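Local coordinates for protein pelota homolog (Archaeoglobus fulgidus, PDB 3OBY) that probably recognises stalled ribosomes and, through an N-terminal domain with the RNA-binding Sm fold, probably cleaves the messenger RNA stalled on them, at residues E14-P19 and E104-K109; L28-E33 and V70-F75; A76-V81 and T96-V101. All blocks are in the same frame, centred on the assembly; numbering follows the deposited sequence.

Contact 1: E14-P19 and E104-K109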
loop_
_atom_site.group_PDB
_atom_site.type_symbol
_atom_site.label_atom_id
_atom_site.label_comp_id
_atom_site.label_asym_id
_atom_site.label_seq_id
_atom_site.Cartn_x
_atom_site.Cartn_y
_atom_site.Cartn_z
ATOM N N GLU A 14 7.312 -4.689 -21.461
ATOM C CA GLU A 14 7.029 -5.299 -20.176
ATOM C C GLU A 14 7.127 -4.337 -19.003
ATOM O O GLU A 14 8.011 -3.482 -18.948
ATOM C CB GLU A 14 7.974 -6.482 -19.942
ATOM C CG GLU A 14 8.405 -6.673 -18.484
ATOM C CD GLU A 14 9.314 -7.870 -18.288
ATOM O OE1 GLU A 14 9.869 -8.365 -19.295
ATOM O OE2 GLU A 14 9.484 -8.306 -17.127
ATOM N N ILE A 15 6.195 -4.488 -18.068
ATOM C CA ILE A 15 6.174 -3.695 -16.858
ATOM C C ILE A 15 6.136 -4.702 -15.717
ATOM O O ILE A 15 5.240 -5.536 -15.641
ATOM C CB ILE A 15 4.935 -2.785 -16.770
ATOM C CG1 ILE A 15 4.899 -1.823 -17.959
ATOM C CG2 ILE A 15 4.987 -1.981 -15.480
ATOM C CD1 ILE A 15 3.769 -0.807 -17.914
ATOM N N LYS A 16 7.135 -4.636 -14.852
ATOM C CA LYS A 16 7.232 -5.531 -13.716
ATOM C C LYS A 16 6.828 -4.721 -12.494
ATOM O O LYS A 16 7.474 -3.725 -12.162
ATOM C CB LYS A 16 8.667 -6.038 -13.576
ATOM C CG LYS A 16 8.889 -6.972 -12.396
ATOM C CD LYS A 16 10.324 -7.474 -12.339
ATOM C CE LYS A 16 10.702 -8.233 -13.610
ATOM N NZ LYS A 16 12.097 -8.767 -13.578
ATOM N N LEU A 17 5.763 -5.155 -11.825
ATOM C CA LEU A 17 5.243 -4.437 -10.663
ATOM C C LEU A 17 4.754 -5.306 -9.513
ATOM O O LEU A 17 4.681 -6.521 -9.618
ATOM C CB LEU A 17 4.113 -3.514 -11.128
ATOM C CG LEU A 17 3.229 -4.131 -12.217
ATOM C CD1 LEU A 17 2.423 -5.288 -11.636
ATOM C CD2 LEU A 17 2.310 -3.071 -12.789
ATOM N N ILE A 18 4.412 -4.653 -8.410
ATOM C CA ILE A 18 3.916 -5.341 -7.224
ATOM C C ILE A 18 2.712 -4.613 -6.618
ATOM O O ILE A 18 2.812 -3.446 -6.236
ATOM C CB ILE A 18 4.986 -5.409 -6.128
ATOM C CG1 ILE A 18 6.256 -6.047 -6.669
ATOM C CG2 ILE A 18 4.458 -6.197 -4.944
ATOM C CD1 ILE A 18 7.371 -6.084 -5.642
ATOM N N PRO A 19 1.556 -5.293 -6.529
ATOM C CA PRO A 19 0.375 -4.643 -5.947
ATOM C C PRO A 19 0.540 -4.685 -4.430
ATOM O O PRO A 19 0.906 -5.718 -3.871
ATOM C CB PRO A 19 -0.776 -5.505 -6.463
ATOM C CG PRO A 19 -0.169 -6.867 -6.509
ATOM C CD PRO A 19 1.224 -6.633 -7.052
ATOM N N GLU A 104 5.163 -10.127 -6.815
ATOM C CA GLU A 104 5.632 -9.519 -8.041
ATOM C C GLU A 104 5.113 -10.247 -9.272
ATOM O O GLU A 104 4.898 -11.454 -9.257
ATOM C CB GLU A 104 7.156 -9.515 -8.066
ATOM C CG GLU A 104 7.746 -8.718 -9.214
ATOM C CD GLU A 104 9.217 -8.995 -9.406
ATOM O OE1 GLU A 104 9.544 -10.093 -9.900
ATOM O OE2 GLU A 104 10.044 -8.125 -9.057
ATOM N N LEU A 105 4.907 -9.494 -10.342
ATOM C CA LEU A 105 4.457 -10.050 -11.599
ATOM C C LEU A 105 4.837 -9.083 -12.718
ATOM O O LEU A 105 4.998 -7.883 -12.485
ATOM C CB LEU A 105 2.944 -10.268 -11.606
ATOM C CG LEU A 105 2.054 -9.031 -11.663
ATOM C CD1 LEU A 105 0.794 -9.361 -12.438
ATOM C CD2 LEU A 105 1.745 -8.560 -10.255
ATOM N N SER A 106 4.991 -9.625 -13.923
ATOM C CA SER A 106 5.343 -8.849 -15.098
ATOM C C SER A 106 4.243 -8.988 -16.137
ATOM O O SER A 106 3.817 -10.096 -16.468
ATOM C CB SER A 106 6.663 -9.347 -15.696
ATOM O OG SER A 106 7.759 -9.025 -14.864
ATOM N N ILE A 107 3.787 -7.849 -16.640
ATOM C CA ILE A 107 2.753 -7.811 -17.660
ATOM C C ILE A 107 3.453 -7.315 -18.923
ATOM O O ILE A 107 4.147 -6.303 -18.899
ATOM C CB ILE A 107 1.617 -6.832 -17.267
ATOM C CG1 ILE A 107 0.917 -7.333 -16.013
ATOM C CG2 ILE A 107 0.611 -6.689 -18.391
ATOM C CD1 ILE A 107 -0.064 -6.334 -15.436
ATOM N N ILE A 108 3.286 -8.052 -20.014
ATOM C CA ILE A 108 3.889 -7.699 -21.287
ATOM C C ILE A 108 2.767 -7.596 -22.301
ATOM O O ILE A 108 2.078 -8.579 -22.560
ATOM C CB ILE A 108 4.884 -8.774 -21.740
ATOM C CG1 ILE A 108 5.917 -9.005 -20.634
ATOM C CG2 ILE A 108 5.572 -8.340 -23.026
ATOM C CD1 ILE A 108 6.925 -10.093 -20.944
ATOM N N LYS A 109 2.591 -6.400 -22.860
ATOM C CA LYS A 109 1.537 -6.135 -23.837
ATOM C C LYS A 109 1.771 -4.773 -24.468
ATOM O O LYS A 109 2.791 -4.114 -24.232
ATOM C CB LYS A 109 0.176 -6.090 -23.133
ATOM C CG LYS A 109 0.111 -4.977 -22.073
ATOM C CD LYS A 109 -1.122 -5.047 -21.176
ATOM C CE LYS A 109 -2.408 -4.831 -21.960
ATOM N NZ LYS A 109 -3.625 -4.920 -21.105
#
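E104 lays its side chain across that of K16, and this long, partly exposed overlap marks one end of an antiparallel strand pair. With CG anti to the backbone N (chi1 -172°), the extended E104 chain carries its carboxylate over the lysine methylenes, where OE2 lies 3.4 Å from K16 CD. The charged ends do not meet: K16 NZ stays 4.7 Å from E104 OE1, so any attraction acts at a distance. Behind the carboxylate, E104 CB rests on I18 CG1 at 3.8 Å.

E14, two residues before K16, uses its polar end differently. S106 OG donates to E14 OE2 at 2.9 Å, arriving on the anti side of the carboxylate and 31° out of its plane, while R62 adds a weak hydrogen bond to the same hydroxyl. The aliphatic root of E14 leans on I108, CB against CG1.

On the other sheet face L17 and L105 meet through their branches, with L17 CD1 3.6 Å from L105 CD2. The latter methyl also touches P19 CD at 3.8 Å. Backbone bonds fix the register: I15 and I107 exchange a pair, as do L17 and L105, the longest being L105 N to L17 O at 3.1 Å.

I15 and L17 pack on helix 113-123, and L17 and P19 also reach helix 22-31. The chemistry thus largely divides by face: E14, K16 and S106, with I108 at the end, form a mostly polar side, whereas I15, L17, L105 and I107 give the sheet an apolar side, on which the two helices and I32, just after helix 22-31, pack.

Contact 2: L28-E33 and V70-F75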
loop_
_atom_site.group_PDB
_atom_site.type_symbol
_atom_site.label_atom_id
_atom_site.label_comp_id
_atom_site.label_asym_id
_atom_site.label_seq_id
_atom_site.Cartn_x
_atom_site.Cartn_y
_atom_site.Cartn_z
ATOM N N LEU A 28 -5.342 -4.191 -11.330
ATOM C CA LEU A 28 -4.576 -5.127 -12.150
ATOM C C LEU A 28 -5.486 -6.114 -12.871
ATOM O O LEU A 28 -5.213 -6.506 -14.006
ATOM C CB LEU A 28 -3.580 -5.897 -11.281
ATOM C CG LEU A 28 -2.382 -5.143 -10.698
ATOM C CD1 LEU A 28 -1.706 -5.991 -9.636
ATOM C CD2 LEU A 28 -1.400 -4.792 -11.811
ATOM N N ARG A 29 -6.569 -6.510 -12.201
ATOM C CA ARG A 29 -7.545 -7.443 -12.760
ATOM C C ARG A 29 -8.167 -6.921 -14.056
ATOM O O ARG A 29 -8.540 -7.698 -14.929
ATOM C CB ARG A 29 -8.642 -7.726 -11.727
ATOM C CG ARG A 29 -9.720 -8.704 -12.180
ATOM C CD ARG A 29 -10.764 -8.031 -13.038
ATOM N NE ARG A 29 -11.757 -8.975 -13.556
ATOM C CZ ARG A 29 -11.718 -9.561 -14.753
ATOM N NH1 ARG A 29 -10.724 -9.317 -15.591
ATOM N NH2 ARG A 29 -12.697 -10.380 -15.122
ATOM N N PHE A 30 -8.278 -5.604 -14.188
ATOM C CA PHE A 30 -8.849 -5.035 -15.396
ATOM C C PHE A 30 -7.755 -4.526 -16.324
ATOM O O PHE A 30 -8.002 -4.243 -17.498
ATOM C CB PHE A 30 -9.850 -3.938 -15.030
ATOM C CG PHE A 30 -11.073 -4.460 -14.333
ATOM C CD1 PHE A 30 -12.015 -5.213 -15.033
ATOM C CD2 PHE A 30 -11.241 -4.284 -12.957
ATOM C CE1 PHE A 30 -13.108 -5.786 -14.373
ATOM C CE2 PHE A 30 -12.330 -4.851 -12.287
ATOM C CZ PHE A 30 -13.262 -5.608 -12.997
ATOM N N ILE A 31 -6.538 -4.427 -15.796
ATOM C CA ILE A 31 -5.393 -3.997 -16.597
ATOM C C ILE A 31 -4.931 -5.212 -17.408
ATOM O O ILE A 31 -4.754 -5.131 -18.622
ATOM C CB ILE A 31 -4.223 -3.499 -15.706
ATOM C CG1 ILE A 31 -4.575 -2.159 -15.057
ATOM C CG2 ILE A 31 -2.968 -3.363 -16.532
ATOM C CD1 ILE A 31 -4.993 -1.093 -16.042
ATOM N N ILE A 32 -4.743 -6.339 -16.727
ATOM C CA ILE A 32 -4.332 -7.576 -17.389
ATOM C C ILE A 32 -5.491 -8.049 -18.262
ATOM O O ILE A 32 -6.625 -8.150 -17.800
ATOM C CB ILE A 32 -4.032 -8.673 -16.375
ATOM C CG1 ILE A 32 -2.849 -8.266 -15.506
ATOM C CG2 ILE A 32 -3.757 -9.978 -17.095
ATOM C CD1 ILE A 32 -2.709 -9.116 -14.265
ATOM N N GLU A 33 -5.207 -8.350 -19.522
ATOM C CA GLU A 33 -6.250 -8.773 -20.440
ATOM C C GLU A 33 -5.967 -10.087 -21.154
ATOM O O GLU A 33 -4.819 -10.533 -21.249
ATOM C CB GLU A 33 -6.472 -7.675 -21.474
ATOM C CG GLU A 33 -6.924 -6.348 -20.876
ATOM C CD GLU A 33 -7.011 -5.241 -21.909
ATOM O OE1 GLU A 33 -5.979 -4.596 -22.185
ATOM O OE2 GLU A 33 -8.111 -5.025 -22.453
ATOM N N VAL A 70 -9.032 -14.165 -16.785
ATOM C CA VAL A 70 -8.638 -13.372 -15.625
ATOM C C VAL A 70 -9.867 -13.265 -14.740
ATOM O O VAL A 70 -10.946 -12.900 -15.213
ATOM C CB VAL A 70 -8.216 -11.949 -16.030
ATOM C CG1 VAL A 70 -7.696 -11.200 -14.822
ATOM C CG2 VAL A 70 -7.172 -12.003 -17.117
ATOM N N GLU A 71 -9.720 -13.573 -13.458
ATOM C CA GLU A 71 -10.872 -13.518 -12.578
ATOM C C GLU A 71 -10.484 -13.507 -11.115
ATOM O O GLU A 71 -9.439 -14.038 -10.742
ATOM C CB GLU A 71 -11.770 -14.720 -12.852
ATOM C CG GLU A 71 -11.182 -16.042 -12.367
ATOM C CD GLU A 71 -11.799 -17.245 -13.050
ATOM O OE1 GLU A 71 -13.012 -17.209 -13.351
ATOM O OE2 GLU A 71 -11.066 -18.231 -13.273
ATOM N N PHE A 72 -11.338 -12.900 -10.293
ATOM C CA PHE A 72 -11.120 -12.825 -8.854
ATOM C C PHE A 72 -11.498 -14.159 -8.236
ATOM O O PHE A 72 -12.388 -14.843 -8.728
ATOM C CB PHE A 72 -12.020 -11.771 -8.213
ATOM C CG PHE A 72 -11.702 -10.366 -8.598
ATOM C CD1 PHE A 72 -10.533 -9.754 -8.157
ATOM C CD2 PHE A 72 -12.594 -9.636 -9.379
ATOM C CE1 PHE A 72 -10.259 -8.430 -8.487
ATOM C CE2 PHE A 72 -12.329 -8.314 -9.713
ATOM C CZ PHE A 72 -11.160 -7.712 -9.267
ATOM N N HIS A 73 -10.816 -14.523 -7.157
ATOM C CA HIS A 73 -11.134 -15.742 -6.429
ATOM C C HIS A 73 -12.445 -15.448 -5.710
ATOM O O HIS A 73 -12.839 -14.287 -5.589
ATOM C CB HIS A 73 -10.043 -16.059 -5.408
ATOM C CG HIS A 73 -8.953 -16.935 -5.948
ATOM N ND1 HIS A 73 -8.342 -16.702 -7.161
ATOM C CD2 HIS A 73 -8.368 -18.045 -5.438
ATOM C CE1 HIS A 73 -7.427 -17.630 -7.376
ATOM N NE2 HIS A 73 -7.421 -18.456 -6.346
ATOM N N ARG A 74 -13.124 -16.483 -5.236
ATOM C CA ARG A 74 -14.392 -16.275 -4.550
ATOM C C ARG A 74 -14.285 -16.248 -3.038
ATOM O O ARG A 74 -15.118 -15.639 -2.359
ATOM C CB ARG A 74 -15.401 -17.350 -4.939
ATOM C CG ARG A 74 -16.069 -17.116 -6.266
ATOM C CD ARG A 74 -17.434 -17.788 -6.269
ATOM N NE ARG A 74 -17.366 -19.242 -6.375
ATOM C CZ ARG A 74 -18.256 -20.073 -5.842
ATOM N NH1 ARG A 74 -19.284 -19.594 -5.151
ATOM N NH2 ARG A 74 -18.126 -21.382 -6.017
ATOM N N PHE A 75 -13.250 -16.881 -2.507
ATOM C CA PHE A 75 -13.110 -16.960 -1.064
ATOM C C PHE A 75 -11.797 -16.415 -0.528
ATOM O O PHE A 75 -11.285 -16.876 0.491
ATOM C CB PHE A 75 -13.315 -18.421 -0.655
ATOM C CG PHE A 75 -14.577 -19.015 -1.216
ATOM C CD1 PHE A 75 -15.815 -18.635 -0.714
ATOM C CD2 PHE A 75 -14.534 -19.878 -2.308
ATOM C CE1 PHE A 75 -16.989 -19.100 -1.297
ATOM C CE2 PHE A 75 -15.705 -20.348 -2.896
ATOM C CZ PHE A 75 -16.935 -19.955 -2.389
#
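I32 N donates to L28 O at 2.8 Å, a backbone bond that holds I32 at the end of its helix with its side chain turned to V70. There I32 CG2 lies 4.0 Å from V70 CG2, the two side chains crossing at about a right angle.

R29 and V70 carry the contact, with F72 next. R29 CG, anti to the backbone N (chi1 -179°), lies over one face of the F72 ring, 3.7 Å from the centroid, in a CH-pi contact; the next carbon, CD, sits over the centre of the F30 ring. Beyond a bend at chi2 the guanidinium stands 81° from the F72 plane, with an edge to F72 CE2 and a face to the V70 carbonyl. V70 O is 3.1 Å from R29 NH2, but the angle is too poor for a hydrogen bond. Replacing R29 by an alanine would keep CB near F72 but remove CG and CD, which is likely to uncover the F72 and F30 faces and open a gap beside the V70 carbonyl.

The contact joins the C-terminal end of helix 22-31 to strand 63-72 of the Sm-fold sheet. W26, one turn back, meets both phenyl rings; L79 of strand 79-87 touches R29 and V70, while D302 of helix 301-310 reaches F30 and F72.

Contact 3: A76-V81 and T96-V101; sequences ANRLRV and TLNITV
The beta hairpin formed by strands 79-87 and 94-99 closes one edge of the Sm-fold sheet, and the two segments meet at its open end, away from the turn. L79 pairs with I99 and V81 with L97, each couple exchanging two backbone hydrogen bonds; L79 N to I99 O, at 2.8 Å, is nearly straight (175°). These four side chains share the buried face, where L79 CB and I99 CB stand 4.0 Å apart and I99 continues to L25 of helix 22-31.

R80 and N98 occupy the other face, side by side and pointing the same way, with N98 OD1 3.7 Å from R80 CB. The guanidinium of R80 is engaged by E71 on the adjoining strand, while its CG rests on the methyl of T96. R78 bends at chi3 (74°), which brings its guanidinium back over the hairpin: N98 CB lies beneath one face, and T100 CG2 meets the edge, 3.5 Å from NE.

Past I99 the direct pairing gives way. N77 centres an inverse gamma turn, and a water bridges the separating chains, donating to N77 O at 2.7 Å and accepting from V101 N at 2.8 Å.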
loop_
_atom_site.group_PDB
_atom_site.type_symbol
_atom_site.label_atom_id
_atom_site.label_comp_id
_atom_site.label_asym_id
_atom_site.label_seq_id
_atom_site.Cartn_x
_atom_site.Cartn_y
_atom_site.Cartn_z
ATOM N N ALA A 76 -11.264 -15.416 -1.218
ATOM C CA ALA A 76 -10.012 -14.784 -0.823
ATOM C C ALA A 76 -9.665 -13.660 -1.776
ATOM O O ALA A 76 -10.147 -13.612 -2.903
ATOM C CB ALA A 76 -8.894 -15.801 -0.808
ATOM N N ASN A 77 -8.817 -12.755 -1.313
ATOM C CA ASN A 77 -8.385 -11.632 -2.126
ATOM C C ASN A 77 -7.220 -12.092 -2.993
ATOM O O ASN A 77 -6.061 -11.861 -2.667
ATOM C CB ASN A 77 -7.975 -10.477 -1.210
ATOM C CG ASN A 77 -9.164 -9.866 -0.480
ATOM O OD1 ASN A 77 -9.089 -9.564 0.711
ATOM N ND2 ASN A 77 -10.265 -9.671 -1.203
ATOM N N ARG A 78 -7.544 -12.772 -4.090
ATOM C CA ARG A 78 -6.544 -13.293 -5.017
ATOM C C ARG A 78 -7.062 -13.210 -6.444
ATOM O O ARG A 78 -8.226 -13.497 -6.716
ATOM C CB ARG A 78 -6.212 -14.760 -4.709
ATOM C CG ARG A 78 -5.882 -15.064 -3.257
ATOM C CD ARG A 78 -5.573 -16.541 -3.070
ATOM N NE ARG A 78 -4.265 -16.888 -3.612
ATOM C CZ ARG A 78 -3.969 -18.060 -4.162
ATOM N NH1 ARG A 78 -4.892 -19.009 -4.254
ATOM N NH2 ARG A 78 -2.743 -18.287 -4.612
ATOM N N LEU A 79 -6.179 -12.831 -7.356
ATOM C CA LEU A 79 -6.529 -12.707 -8.764
ATOM C C LEU A 79 -6.031 -13.942 -9.495
ATOM O O LEU A 79 -4.835 -14.231 -9.477
ATOM C CB LEU A 79 -5.874 -11.444 -9.330
ATOM C CG LEU A 79 -6.170 -11.011 -10.761
ATOM C CD1 LEU A 79 -7.665 -10.970 -11.000
ATOM C CD2 LEU A 79 -5.554 -9.644 -10.988
ATOM N N ARG A 80 -6.938 -14.688 -10.119
ATOM C CA ARG A 80 -6.536 -15.893 -10.844
ATOM C C ARG A 80 -6.310 -15.615 -12.320
ATOM O O ARG A 80 -7.244 -15.275 -13.048
ATOM C CB ARG A 80 -7.578 -16.999 -10.705
ATOM C CG ARG A 80 -7.172 -18.286 -11.419
ATOM C CD ARG A 80 -8.267 -19.340 -11.408
ATOM N NE ARG A 80 -8.658 -19.698 -10.050
ATOM C CZ ARG A 80 -9.849 -19.433 -9.525
ATOM N NH1 ARG A 80 -10.768 -18.807 -10.250
ATOM N NH2 ARG A 80 -10.120 -19.790 -8.275
ATOM N N VAL A 81 -5.058 -15.749 -12.753
ATOM C CA VAL A 81 -4.699 -15.529 -14.148
ATOM C C VAL A 81 -4.267 -16.860 -14.758
ATOM O O VAL A 81 -3.308 -17.487 -14.300
ATOM C CB VAL A 81 -3.547 -14.522 -14.280
ATOM C CG1 VAL A 81 -3.192 -14.330 -15.743
ATOM C CG2 VAL A 81 -3.941 -13.203 -13.659
ATOM N N THR A 96 -1.691 -21.698 -14.242
ATOM C CA THR A 96 -2.426 -20.617 -13.587
ATOM C C THR A 96 -1.538 -19.838 -12.619
ATOM O O THR A 96 -0.835 -20.421 -11.791
ATOM C CB THR A 96 -3.643 -21.160 -12.787
ATOM O OG1 THR A 96 -4.593 -21.747 -13.682
ATOM C CG2 THR A 96 -4.314 -20.048 -12.017
ATOM N N LEU A 97 -1.572 -18.516 -12.727
ATOM C CA LEU A 97 -0.791 -17.668 -11.843
ATOM C C LEU A 97 -1.791 -17.005 -10.887
ATOM O O LEU A 97 -2.788 -16.430 -11.326
ATOM C CB LEU A 97 -0.034 -16.603 -12.662
ATOM C CG LEU A 97 0.881 -17.028 -13.828
ATOM C CD1 LEU A 97 1.239 -15.817 -14.680
ATOM C CD2 LEU A 97 2.138 -17.680 -13.295
ATOM N N ASN A 98 -1.550 -17.112 -9.585
ATOM C CA ASN A 98 -2.442 -16.496 -8.601
ATOM C C ASN A 98 -1.784 -15.259 -7.998
ATOM O O ASN A 98 -0.834 -15.363 -7.222
ATOM C CB ASN A 98 -2.807 -17.486 -7.478
ATOM C CG ASN A 98 -3.825 -18.530 -7.916
ATOM O OD1 ASN A 98 -4.859 -18.203 -8.496
ATOM N ND2 ASN A 98 -3.540 -19.792 -7.622
ATOM N N ILE A 99 -2.295 -14.086 -8.351
ATOM C CA ILE A 99 -1.740 -12.837 -7.840
ATOM C C ILE A 99 -2.365 -12.371 -6.534
ATOM O O ILE A 99 -3.588 -12.289 -6.413
ATOM C CB ILE A 99 -1.909 -11.694 -8.857
ATOM C CG1 ILE A 99 -1.508 -12.179 -10.249
ATOM C CG2 ILE A 99 -1.069 -10.501 -8.431
ATOM C CD1 ILE A 99 -0.154 -12.865 -10.291
ATOM N N THR A 100 -1.520 -12.075 -5.552
ATOM C CA THR A 100 -1.989 -11.558 -4.265
ATOM C C THR A 100 -1.163 -10.304 -3.941
ATOM O O THR A 100 -0.142 -10.057 -4.575
ATOM C CB THR A 100 -1.818 -12.587 -3.121
ATOM O OG1 THR A 100 -0.437 -12.916 -2.969
ATOM C CG2 THR A 100 -2.596 -13.839 -3.409
ATOM N N VAL A 101 -1.600 -9.509 -2.971
ATOM C CA VAL A 101 -0.853 -8.306 -2.603
ATOM C C VAL A 101 0.560 -8.695 -2.208
ATOM O O VAL A 101 0.776 -9.756 -1.630
ATOM C CB VAL A 101 -1.483 -7.553 -1.395
ATOM C CG1 VAL A 101 -2.840 -7.013 -1.760
ATOM C CG2 VAL A 101 -1.597 -8.479 -0.208
HETATM O O HOH W 1 -4.037 -10.284 -1.914
#

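Overall arrangement
All three contacts lie in the N-terminal Sm-fold domain, which probably harbours the endoribonuclease activity, and reach its one antiparallel sheet. Contacts 2 and 3 are close, their centres about 7 Å apart, and are tied by a probable hydrogen bond from H73 N to R78 O at 2.8 Å. Contact 1 lies about 14 Å from either, centre to centre. Its L105 CD2 packs 3.9 Å from I99 CG2 of contact 3, and its I107 CD1 meets I32 CG1 of contact 2 at 3.4 Å. Helix 22-31 touches both strand pairs: L28 CD1 lies 3.3 Å from P19 CB of contact 1, and R29 CG 3.3 Å from L79 CD1 of contact 3.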